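Local coordinates for putative glycosyltransferase (GalT1) (Streptococcus parasanguinis, PDB 4PHR), which probably transfers a sugar from a nucleotide donor, its GT-D-fold domain binding UDP alongside manganese, at residues Pro122-Phe136 / Ile229-Lys243. Sequence-based numbering, arbitrary orientation.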
ATOM      1  N   PRO A 122      -5.521   6.844  -4.903  1.00 14.95           N
ATOM      2  CA  PRO A 122      -5.512   8.172  -5.527  1.00 17.69           C
ATOM      3  C   PRO A 122      -6.847   8.616  -6.115  1.00 17.02           C
ATOM      4  O   PRO A 122      -6.842   9.548  -6.916  1.00 18.51           O
ATOM      5  CB  PRO A 122      -4.501   8.002  -6.675  1.00 17.87           C
ATOM      6  CG  PRO A 122      -3.993   6.557  -6.588  1.00 20.08           C
ATOM      7  CD  PRO A 122      -5.035   5.817  -5.832  1.00 15.75           C
ATOM      8  N   TYR A 123      -7.959   7.982  -5.754  1.00 15.52           N
ATOM      9  CA  TYR A 123      -9.204   8.280  -6.466  1.00 16.58           C
ATOM     10  C   TYR A 123     -10.493   8.298  -5.641  1.00 15.63           C
ATOM     11  O   TYR A 123     -11.150   9.337  -5.536  1.00 17.34           O
ATOM     12  CB  TYR A 123      -9.360   7.312  -7.656  1.00 15.62           C
ATOM     13  CG  TYR A 123     -10.654   7.480  -8.437  1.00 15.70           C
ATOM     14  CD1 TYR A 123     -10.818   8.527  -9.333  1.00 18.18           C
ATOM     15  CD2 TYR A 123     -11.705   6.584  -8.281  1.00 16.59           C
ATOM     16  CE1 TYR A 123     -11.996   8.688 -10.038  1.00 18.36           C
ATOM     17  CE2 TYR A 123     -12.891   6.738  -8.981  1.00 18.82           C
ATOM     18  CZ  TYR A 123     -13.028   7.790  -9.861  1.00 19.70           C
ATOM     19  OH  TYR A 123     -14.203   7.952 -10.566  1.00 21.25           O
ATOM     20  N   ILE A 124     -10.872   7.158  -5.076  1.00 14.14           N
ATOM     21  CA  ILE A 124     -12.266   6.966  -4.654  1.00 15.12           C
ATOM     22  C   ILE A 124     -12.722   7.860  -3.493  1.00 17.72           C
ATOM     23  O   ILE A 124     -13.890   8.256  -3.436  1.00 18.10           O
ATOM     24  CB  ILE A 124     -12.589   5.471  -4.357  1.00 17.09           C
ATOM     25  CG1 ILE A 124     -14.095   5.201  -4.483  1.00 17.74           C
ATOM     26  CG2 ILE A 124     -12.052   5.070  -2.997  1.00 20.07           C
ATOM     27  CD1 ILE A 124     -14.628   5.329  -5.894  1.00 19.21           C
ATOM     28  N   ASP A 125     -11.809   8.195  -2.586  1.00 15.97           N
ATOM     29  CA  ASP A 125     -12.184   8.995  -1.425  1.00 17.14           C
ATOM     30  C   ASP A 125     -12.091  10.506  -1.640  1.00 16.67           C
ATOM     31  O   ASP A 125     -12.461  11.282  -0.767  1.00 18.50           O
ATOM     32  CB  ASP A 125     -11.374   8.584  -0.189  1.00 22.79           C
ATOM     33  CG  ASP A 125     -11.914   7.321   0.473  1.00 27.18           C
ATOM     34  OD1 ASP A 125     -13.064   6.927   0.175  1.00 28.21           O
ATOM     35  OD2 ASP A 125     -11.193   6.731   1.300  1.00 36.82           O
ATOM     36  N   LEU A 126     -11.616  10.918  -2.806  1.00 16.82           N
ATOM     37  CA  LEU A 126     -11.484  12.335  -3.113  1.00 17.96           C
ATOM     38  C   LEU A 126     -12.809  12.944  -3.555  1.00 20.90           C
ATOM     39  O   LEU A 126     -13.554  12.344  -4.330  1.00 22.86           O
ATOM     40  CB  LEU A 126     -10.452  12.548  -4.215  1.00 19.63           C
ATOM     41  CG  LEU A 126      -9.015  12.162  -3.900  1.00 21.15           C
ATOM     42  CD1 LEU A 126      -8.163  12.305  -5.149  1.00 26.01           C
ATOM     43  CD2 LEU A 126      -8.478  13.020  -2.765  1.00 20.56           C
ATOM     44  N   ILE A 127     -13.096  14.146  -3.065  1.00 21.24           N
ATOM     45  CA  ILE A 127     -14.241  14.902  -3.550  1.00 25.63           C
ATOM     46  C   ILE A 127     -13.992  15.329  -4.989  1.00 28.11           C
ATOM     47  O   ILE A 127     -14.841  15.143  -5.862  1.00 36.82           O
ATOM     48  CB  ILE A 127     -14.474  16.161  -2.705  1.00 31.28           C
ATOM     49  CG1 ILE A 127     -14.854  15.773  -1.278  1.00 32.66           C
ATOM     50  CG2 ILE A 127     -15.558  17.026  -3.333  1.00 31.50           C
ATOM     51  CD1 ILE A 127     -14.848  16.927  -0.316  1.00 35.95           C
ATOM     52  N   ASP A 128     -12.819  15.908  -5.225  1.00 26.66           N
ATOM     53  CA  ASP A 128     -12.441  16.361  -6.558  1.00 27.61           C
ATOM     54  C   ASP A 128     -11.526  15.337  -7.212  1.00 26.22           C
ATOM     55  O   ASP A 128     -10.359  15.186  -6.834  1.00 26.66           O
ATOM     56  CB  ASP A 128     -11.755  17.727  -6.483  1.00 30.41           C
ATOM     57  CG  ASP A 128     -11.343  18.249  -7.846  1.00 40.55           C
ATOM     58  OD1 ASP A 128     -11.776  17.670  -8.865  1.00 36.54           O
ATOM     59  OD2 ASP A 128     -10.593  19.249  -7.896  1.00 49.40           O
ATOM     60  N   LYS A 129     -12.068  14.627  -8.191  1.00 27.48           N
ATOM     61  CA  LYS A 129     -11.338  13.547  -8.832  1.00 25.27           C
ATOM     62  C   LYS A 129     -10.537  14.017 -10.043  1.00 26.60           C
ATOM     63  O   LYS A 129      -9.880  13.221 -10.708  1.00 28.15           O
ATOM     64  CB  LYS A 129     -12.291  12.398  -9.184  1.00 27.92           C
ATOM     65  CG  LYS A 129     -12.753  11.616  -7.954  1.00 25.02           C
ATOM     66  CD  LYS A 129     -14.024  10.835  -8.218  1.00 32.85           C
ATOM     67  CE  LYS A 129     -14.192   9.695  -7.224  1.00 30.43           C
ATOM     68  NZ  LYS A 129     -14.244  10.149  -5.814  1.00 33.86           N
ATOM     69  N   SER A 130     -10.575  15.319 -10.312  1.00 29.03           N
ATOM     70  CA  SER A 130      -9.835  15.886 -11.436  1.00 31.89           C
ATOM     71  C   SER A 130      -8.333  15.535 -11.479  1.00 30.79           C
ATOM     72  O   SER A 130      -7.808  15.227 -12.549  1.00 33.54           O
ATOM     73  CB  SER A 130     -10.048  17.405 -11.499  1.00 37.24           C
ATOM     74  OG  SER A 130     -11.424  17.734 -11.452  1.00 49.69           O
ATOM     75  N   PRO A 131      -7.637  15.573 -10.323  1.00 28.07           N
ATOM     76  CA  PRO A 131      -6.195  15.286 -10.352  1.00 27.49           C
ATOM     77  C   PRO A 131      -5.840  13.803 -10.489  1.00 25.02           C
ATOM     78  O   PRO A 131      -4.662  13.488 -10.638  1.00 22.77           O
ATOM     79  CB  PRO A 131      -5.710  15.799  -8.992  1.00 26.50           C
ATOM     80  CG  PRO A 131      -6.901  15.698  -8.114  1.00 36.56           C
ATOM     81  CD  PRO A 131      -8.076  16.029  -8.992  1.00 30.17           C
ATOM     82  N   SER A 132      -6.828  12.914 -10.440  1.00 22.16           N
ATOM     83  CA  SER A 132      -6.540  11.482 -10.403  1.00 19.66           C
ATOM     84  C   SER A 132      -5.805  10.993 -11.645  1.00 19.78           C
ATOM     85  O   SER A 132      -4.925  10.142 -11.555  1.00 19.65           O
ATOM     86  CB  SER A 132      -7.816  10.668 -10.176  1.00 21.43           C
ATOM     87  OG  SER A 132      -8.339  10.918  -8.884  1.00 20.48           O
ATOM     88  N   GLU A 133      -6.154  11.536 -12.807  1.00 24.24           N
ATOM     89  CA  GLU A 133      -5.472  11.125 -14.027  1.00 26.35           C
ATOM     90  C   GLU A 133      -3.979  11.414 -13.916  1.00 23.47           C
ATOM     91  O   GLU A 133      -3.153  10.564 -14.236  1.00 25.32           O
ATOM     92  CB  GLU A 133      -6.071  11.812 -15.253  1.00 29.01           C
ATOM     93  CG  GLU A 133      -5.361  11.456 -16.550  1.00 30.15           C
ATOM     94  CD  GLU A 133      -6.092  11.956 -17.781  1.00 36.44           C
ATOM     95  OE1 GLU A 133      -7.015  12.785 -17.637  1.00 40.89           O
ATOM     96  OE2 GLU A 133      -5.745  11.515 -18.896  1.00 45.97           O
ATOM     97  N   ALA A 134      -3.636  12.614 -13.456  1.00 25.33           N
ATOM     98  CA  ALA A 134      -2.237  12.967 -13.224  1.00 24.82           C
ATOM     99  C   ALA A 134      -1.557  12.067 -12.184  1.00 21.70           C
ATOM    100  O   ALA A 134      -0.386  11.715 -12.335  1.00 26.40           O
ATOM    101  CB  ALA A 134      -2.112  14.427 -12.825  1.00 28.91           C
ATOM    102  N   TYR A 135      -2.283  11.707 -11.130  1.00 19.77           N
ATOM    103  CA  TYR A 135      -1.723  10.825 -10.109  1.00 19.52           C
ATOM    104  C   TYR A 135      -1.353   9.471 -10.722  1.00 18.65           C
ATOM    105  O   TYR A 135      -0.259   8.955 -10.491  1.00 18.67           O
ATOM    106  CB  TYR A 135      -2.699  10.613  -8.943  1.00 18.94           C
ATOM    107  CG  TYR A 135      -3.018  11.850  -8.127  1.00 19.07           C
ATOM    108  CD1 TYR A 135      -2.168  12.956  -8.127  1.00 20.49           C
ATOM    109  CD2 TYR A 135      -4.170  11.914  -7.353  1.00 22.27           C
ATOM    110  CE1 TYR A 135      -2.467  14.096  -7.376  1.00 24.14           C
ATOM    111  CE2 TYR A 135      -4.473  13.042  -6.598  1.00 22.80           C
ATOM    112  CZ  TYR A 135      -3.617  14.129  -6.613  1.00 21.96           C
ATOM    113  OH  TYR A 135      -3.919  15.252  -5.870  1.00 26.46           O
ATOM    114  N   PHE A 136      -2.262   8.891 -11.503  1.00 18.29           N
ATOM    115  CA  PHE A 136      -2.010   7.570 -12.084  1.00 19.89           C
ATOM    116  C   PHE A 136      -0.913   7.615 -13.135  1.00 17.27           C
ATOM    117  O   PHE A 136      -0.125   6.681 -13.251  1.00 19.22           O
ATOM    118  CB  PHE A 136      -3.288   6.941 -12.646  1.00 17.00           C
ATOM    119  CG  PHE A 136      -4.181   6.350 -11.592  1.00 16.43           C
ATOM    120  CD1 PHE A 136      -3.769   5.243 -10.863  1.00 19.33           C
ATOM    121  CD2 PHE A 136      -5.423   6.901 -11.321  1.00 16.05           C
ATOM    122  CE1 PHE A 136      -4.580   4.690  -9.886  1.00 17.60           C
ATOM    123  CE2 PHE A 136      -6.245   6.351 -10.352  1.00 21.15           C
ATOM    124  CZ  PHE A 136      -5.822   5.246  -9.629  1.00 21.91           C
ATOM    125  N   ILE A 229      -3.712  -0.439  -5.003  1.00  9.54           N
ATOM    126  CA  ILE A 229      -3.669   0.385  -6.211  1.00 11.30           C
ATOM    127  C   ILE A 229      -4.570  -0.164  -7.329  1.00  9.52           C
ATOM    128  O   ILE A 229      -5.202   0.599  -8.060  1.00 10.67           O
ATOM    129  CB  ILE A 229      -2.215   0.592  -6.739  1.00 11.82           C
ATOM    130  CG1 ILE A 229      -2.207   1.629  -7.861  1.00 13.37           C
ATOM    131  CG2 ILE A 229      -1.586  -0.728  -7.176  1.00 12.94           C
ATOM    132  CD1 ILE A 229      -2.697   2.986  -7.406  1.00 23.93           C
ATOM    133  N   ASP A 230      -4.664  -1.484  -7.458  1.00  9.13           N
ATOM    134  CA  ASP A 230      -5.467  -2.045  -8.539  1.00 10.00           C
ATOM    135  C   ASP A 230      -6.952  -1.703  -8.430  1.00 10.40           C
ATOM    136  O   ASP A 230      -7.593  -1.382  -9.436  1.00 11.33           O
ATOM    137  CB  ASP A 230      -5.311  -3.563  -8.637  1.00 12.31           C
ATOM    138  CG  ASP A 230      -6.128  -4.145  -9.775  1.00 14.79           C
ATOM    139  OD1 ASP A 230      -5.613  -4.194 -10.918  1.00 15.45           O
ATOM    140  OD2 ASP A 230      -7.293  -4.537  -9.531  1.00 17.08           O
ATOM    141  N   SER A 231      -7.507  -1.805  -7.222  1.00  9.81           N
ATOM    142  CA  SER A 231      -8.916  -1.473  -7.016  1.00 10.54           C
ATOM    143  C   SER A 231      -9.170  -0.027  -7.389  1.00 12.15           C
ATOM    144  O   SER A 231     -10.161   0.287  -8.059  1.00 11.27           O
ATOM    145  CB  SER A 231      -9.326  -1.672  -5.554  1.00 12.50           C
ATOM    146  OG  SER A 231      -9.270  -3.035  -5.186  1.00 13.21           O
ATOM    147  N   GLU A 232      -8.286   0.857  -6.929  1.00 10.87           N
ATOM    148  CA  GLU A 232      -8.432   2.285  -7.193  1.00 11.66           C
ATOM    149  C   GLU A 232      -8.350   2.568  -8.694  1.00 10.31           C
ATOM    150  O   GLU A 232      -9.122   3.372  -9.236  1.00 12.00           O
ATOM    151  CB  GLU A 232      -7.380   3.070  -6.414  1.00 11.72           C
ATOM    152  CG  GLU A 232      -7.645   3.077  -4.903  1.00 12.94           C
ATOM    153  CD  GLU A 232      -8.430   4.299  -4.447  1.00 13.94           C
ATOM    154  OE1 GLU A 232      -8.827   5.119  -5.303  1.00 15.71           O
ATOM    155  OE2 GLU A 232      -8.647   4.448  -3.224  1.00 15.75           O
ATOM    156  N   TYR A 233      -7.440   1.889  -9.383  1.00 11.31           N
ATOM    157  CA  TYR A 233      -7.311   2.087 -10.816  1.00 11.08           C
ATOM    158  C   TYR A 233      -8.563   1.599 -11.544  1.00 10.98           C
ATOM    159  O   TYR A 233      -9.042   2.250 -12.465  1.00 12.30           O
ATOM    160  CB  TYR A 233      -6.056   1.397 -11.358  1.00 12.01           C
ATOM    161  CG  TYR A 233      -5.760   1.753 -12.793  1.00 13.79           C
ATOM    162  CD1 TYR A 233      -5.461   3.061 -13.152  1.00 15.06           C
ATOM    163  CD2 TYR A 233      -5.796   0.789 -13.795  1.00 14.34           C
ATOM    164  CE1 TYR A 233      -5.199   3.399 -14.477  1.00 15.63           C
ATOM    165  CE2 TYR A 233      -5.533   1.119 -15.117  1.00 14.93           C
ATOM    166  CZ  TYR A 233      -5.228   2.423 -15.446  1.00 16.13           C
ATOM    167  OH  TYR A 233      -4.973   2.752 -16.764  1.00 19.65           O
ATOM    168  N   GLU A 234      -9.101   0.455 -11.132  1.00 10.94           N
ATOM    169  CA  GLU A 234     -10.324  -0.058 -11.755  1.00 12.44           C
ATOM    170  C   GLU A 234     -11.489   0.908 -11.540  1.00 12.59           C
ATOM    171  O   GLU A 234     -12.257   1.191 -12.459  1.00 14.50           O
ATOM    172  CB  GLU A 234     -10.685  -1.436 -11.190  1.00 13.28           C
ATOM    173  CG  GLU A 234      -9.723  -2.550 -11.574  1.00 15.76           C
ATOM    174  CD  GLU A 234     -10.130  -3.281 -12.825  1.00 21.59           C
ATOM    175  OE1 GLU A 234     -11.199  -2.961 -13.383  1.00 27.37           O
ATOM    176  OE2 GLU A 234      -9.376  -4.179 -13.246  1.00 20.81           O
ATOM    177  N   TRP A 235     -11.618   1.430 -10.322  1.00 12.21           N
ATOM    178  CA  TRP A 235     -12.682   2.394 -10.041  1.00 12.97           C
ATOM    179  C   TRP A 235     -12.510   3.657 -10.894  1.00 13.64           C
ATOM    180  O   TRP A 235     -13.475   4.188 -11.448  1.00 15.85           O
ATOM    181  CB  TRP A 235     -12.690   2.750  -8.555  1.00 12.60           C
ATOM    182  CG  TRP A 235     -13.205   1.665  -7.671  1.00 13.50           C
ATOM    183  CD1 TRP A 235     -14.154   0.731  -7.984  1.00 15.26           C
ATOM    184  CD2 TRP A 235     -12.816   1.401  -6.316  1.00 12.73           C
ATOM    185  NE1 TRP A 235     -14.383  -0.088  -6.908  1.00 17.05           N
ATOM    186  CE2 TRP A 235     -13.569   0.296  -5.873  1.00 14.82           C
ATOM    187  CE3 TRP A 235     -11.895   1.985  -5.436  1.00 14.54           C
ATOM    188  CZ2 TRP A 235     -13.435  -0.235  -4.594  1.00 15.65           C
ATOM    189  CZ3 TRP A 235     -11.765   1.456  -4.159  1.00 14.37           C
ATOM    190  CH2 TRP A 235     -12.534   0.357  -3.752  1.00 13.50           C
ATOM    191  N   TYR A 236     -11.271   4.128 -10.996  1.00 12.56           N
ATOM    192  CA  TYR A 236     -10.946   5.289 -11.813  1.00 14.77           C
ATOM    193  C   TYR A 236     -11.306   5.067 -13.294  1.00 15.59           C
ATOM    194  O   TYR A 236     -11.906   5.937 -13.937  1.00 17.88           O
ATOM    195  CB  TYR A 236      -9.464   5.647 -11.646  1.00 16.07           C
ATOM    196  CG  TYR A 236      -8.881   6.484 -12.755  1.00 16.89           C
ATOM    197  CD1 TYR A 236      -8.108   5.904 -13.755  1.00 19.53           C
ATOM    198  CD2 TYR A 236      -9.100   7.856 -12.806  1.00 19.19           C
ATOM    199  CE1 TYR A 236      -7.575   6.667 -14.776  1.00 24.74           C
ATOM    200  CE2 TYR A 236      -8.570   8.628 -13.825  1.00 21.86           C
ATOM    201  CZ  TYR A 236      -7.807   8.026 -14.806  1.00 23.82           C
ATOM    202  OH  TYR A 236      -7.272   8.788 -15.820  1.00 28.54           O
ATOM    203  N   GLU A 237     -10.973   3.896 -13.832  1.00 13.76           N
ATOM    204  CA  GLU A 237     -11.193   3.627 -15.252  1.00 16.31           C
ATOM    205  C   GLU A 237     -12.678   3.538 -15.583  1.00 17.26           C
ATOM    206  O   GLU A 237     -13.087   3.808 -16.718  1.00 19.07           O
ATOM    207  CB  GLU A 237     -10.491   2.336 -15.684  1.00 17.84           C
ATOM    208  CG  GLU A 237      -8.977   2.410 -15.698  1.00 19.77           C
ATOM    209  CD  GLU A 237      -8.432   3.089 -16.935  1.00 33.81           C
ATOM    210  OE1 GLU A 237      -8.038   2.376 -17.883  1.00 30.26           O
ATOM    211  OE2 GLU A 237      -8.394   4.334 -16.962  1.00 40.62           O
ATOM    212  N   MET A 238     -13.487   3.139 -14.606  1.00 17.10           N
ATOM    213  CA  MET A 238     -14.927   3.042 -14.841  1.00 18.48           C
ATOM    214  C   MET A 238     -15.681   4.298 -14.405  1.00 18.10           C
ATOM    215  O   MET A 238     -16.902   4.378 -14.549  1.00 21.42           O
ATOM    216  CB  MET A 238     -15.511   1.781 -14.187  1.00 23.72           C
ATOM    217  CG  MET A 238     -15.585   1.826 -12.669  1.00 24.30           C
ATOM    218  SD  MET A 238     -15.986   0.221 -11.938  1.00 33.21           S
ATOM    219  CE  MET A 238     -17.163  -0.399 -13.125  1.00 34.65           C
ATOM    220  N   GLY A 239     -14.950   5.285 -13.885  1.00 17.25           N
ATOM    221  CA  GLY A 239     -15.558   6.520 -13.421  1.00 19.80           C
ATOM    222  C   GLY A 239     -16.476   6.307 -12.234  1.00 19.72           C
ATOM    223  O   GLY A 239     -17.462   7.032 -12.057  1.00 25.02           O
ATOM    224  N   ALA A 240     -16.138   5.325 -11.402  1.00 19.65           N
ATOM    225  CA  ALA A 240     -16.949   4.997 -10.234  1.00 21.40           C
ATOM    226  C   ALA A 240     -17.090   6.177  -9.279  1.00 22.47           C
ATOM    227  O   ALA A 240     -16.154   6.952  -9.083  1.00 23.48           O
ATOM    228  CB  ALA A 240     -16.371   3.796  -9.504  1.00 18.28           C
ATOM    229  N   THR A 241     -18.266   6.303  -8.680  1.00 25.08           N
ATOM    230  CA  THR A 241     -18.496   7.346  -7.690  1.00 29.47           C
ATOM    231  C   THR A 241     -18.535   6.760  -6.283  1.00 27.46           C
ATOM    232  O   THR A 241     -18.459   7.489  -5.292  1.00 38.71           O
ATOM    233  CB  THR A 241     -19.798   8.111  -7.976  1.00 33.38           C
ATOM    234  OG1 THR A 241     -20.878   7.179  -8.107  1.00 41.46           O
ATOM    235  CG2 THR A 241     -19.670   8.903  -9.267  1.00 37.26           C
ATOM    236  N   TYR A 242     -18.652   5.437  -6.205  1.00 23.93           N
ATOM    237  CA  TYR A 242     -18.648   4.731  -4.930  1.00 27.41           C
ATOM    238  C   TYR A 242     -17.836   3.451  -5.076  1.00 20.85           C
ATOM    239  O   TYR A 242     -17.485   3.068  -6.185  1.00 20.43           O
ATOM    240  CB  TYR A 242     -20.080   4.414  -4.487  1.00 30.38           C
ATOM    241  CG  TYR A 242     -20.767   3.341  -5.310  1.00 37.64           C
ATOM    242  CD1 TYR A 242     -21.388   3.649  -6.515  1.00 41.56           C
ATOM    243  CD2 TYR A 242     -20.800   2.021  -4.876  1.00 40.47           C
ATOM    244  CE1 TYR A 242     -22.021   2.671  -7.267  1.00 41.57           C
ATOM    245  CE2 TYR A 242     -21.429   1.037  -5.620  1.00 43.32           C
ATOM    246  CZ  TYR A 242     -22.037   1.368  -6.814  1.00 48.79           C
ATOM    247  OH  TYR A 242     -22.663   0.391  -7.557  1.00 52.20           O
ATOM    248  N   LYS A 243     -17.540   2.793  -3.959  1.00 23.55           N
ATOM    249  CA  LYS A 243     -16.737   1.573  -3.976  1.00 21.15           C
ATOM    250  C   LYS A 243     -17.515   0.366  -4.491  1.00 21.36           C
ATOM    251  O   LYS A 243     -18.151  -0.356  -3.720  1.00 30.09           O
ATOM    252  CB  LYS A 243     -16.157   1.293  -2.588  1.00 22.03           C
ATOM    253  CG  LYS A 243     -15.164   2.348  -2.141  1.00 24.78           C
ATOM    254  CD  LYS A 243     -14.576   2.038  -0.780  1.00 28.58           C
ATOM    255  CE  LYS A 243     -13.780   3.222  -0.261  1.00 33.69           C
ATOM    256  NZ  LYS A 243     -13.238   2.983   1.105  1.00 42.54           N
TER
HETATM  257  O   HOH W   1     -16.469   7.222  -2.893  1.00 47.80           O
HETATM  258  O   HOH W   2      -9.115   7.025  -2.318  1.00 17.72           O
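Tyr123 lies flat against the last turn of helix 229-238, with Tyr236 CA over the centre of one ring face, a CH-pi contact 8° off the ring normal, and Lys129 CE toward the rim of the opposite face. Its hydroxyl reaches past the Schellman motif at Gly239 to donate to Ala240 O, with Tyr123 OH 2.6 Å from that oxygen. CG stands anti to the backbone N (chi1 177°), which swings the ring toward this C-terminal end. Tyr236 turns its ring edge to the same face, an offset edge-to-face pair with planes at 79°, while its OH passes alongside Glu133 CB at 3.3 Å. Beyond it, Phe136 fits as a knob among Ile229, Glu232, Tyr233 and Tyr236; Tyr233 points its edge at one Phe136 face, with centroids 5.1 Å apart, and Pro122 CB lies toward the rim of the other. Next along the chain, Ile124 sets CB against Trp235 CE3 at 3.7 Å and its CG2 beside Lys243 CE.

Glu232, bent at chi2, brings its carboxylate to the backbone of 122-136: Ile124 N meets the syn lone pair of Glu232 OE1 at 2.9 Å, and Tyr123 N adds a weak bond to that oxygen. Glu232 OE2 pairs with Arg121, a UDP-binding residue, and accepts a hydrogen bond from a water that in turn accepts one from Asp125 N. This buried carboxylate, probably kept ionised by Arg121, thus ties helix 229-238 to the loop following the UDP-binding residues Ser120 and Arg121, and may help position that arginine.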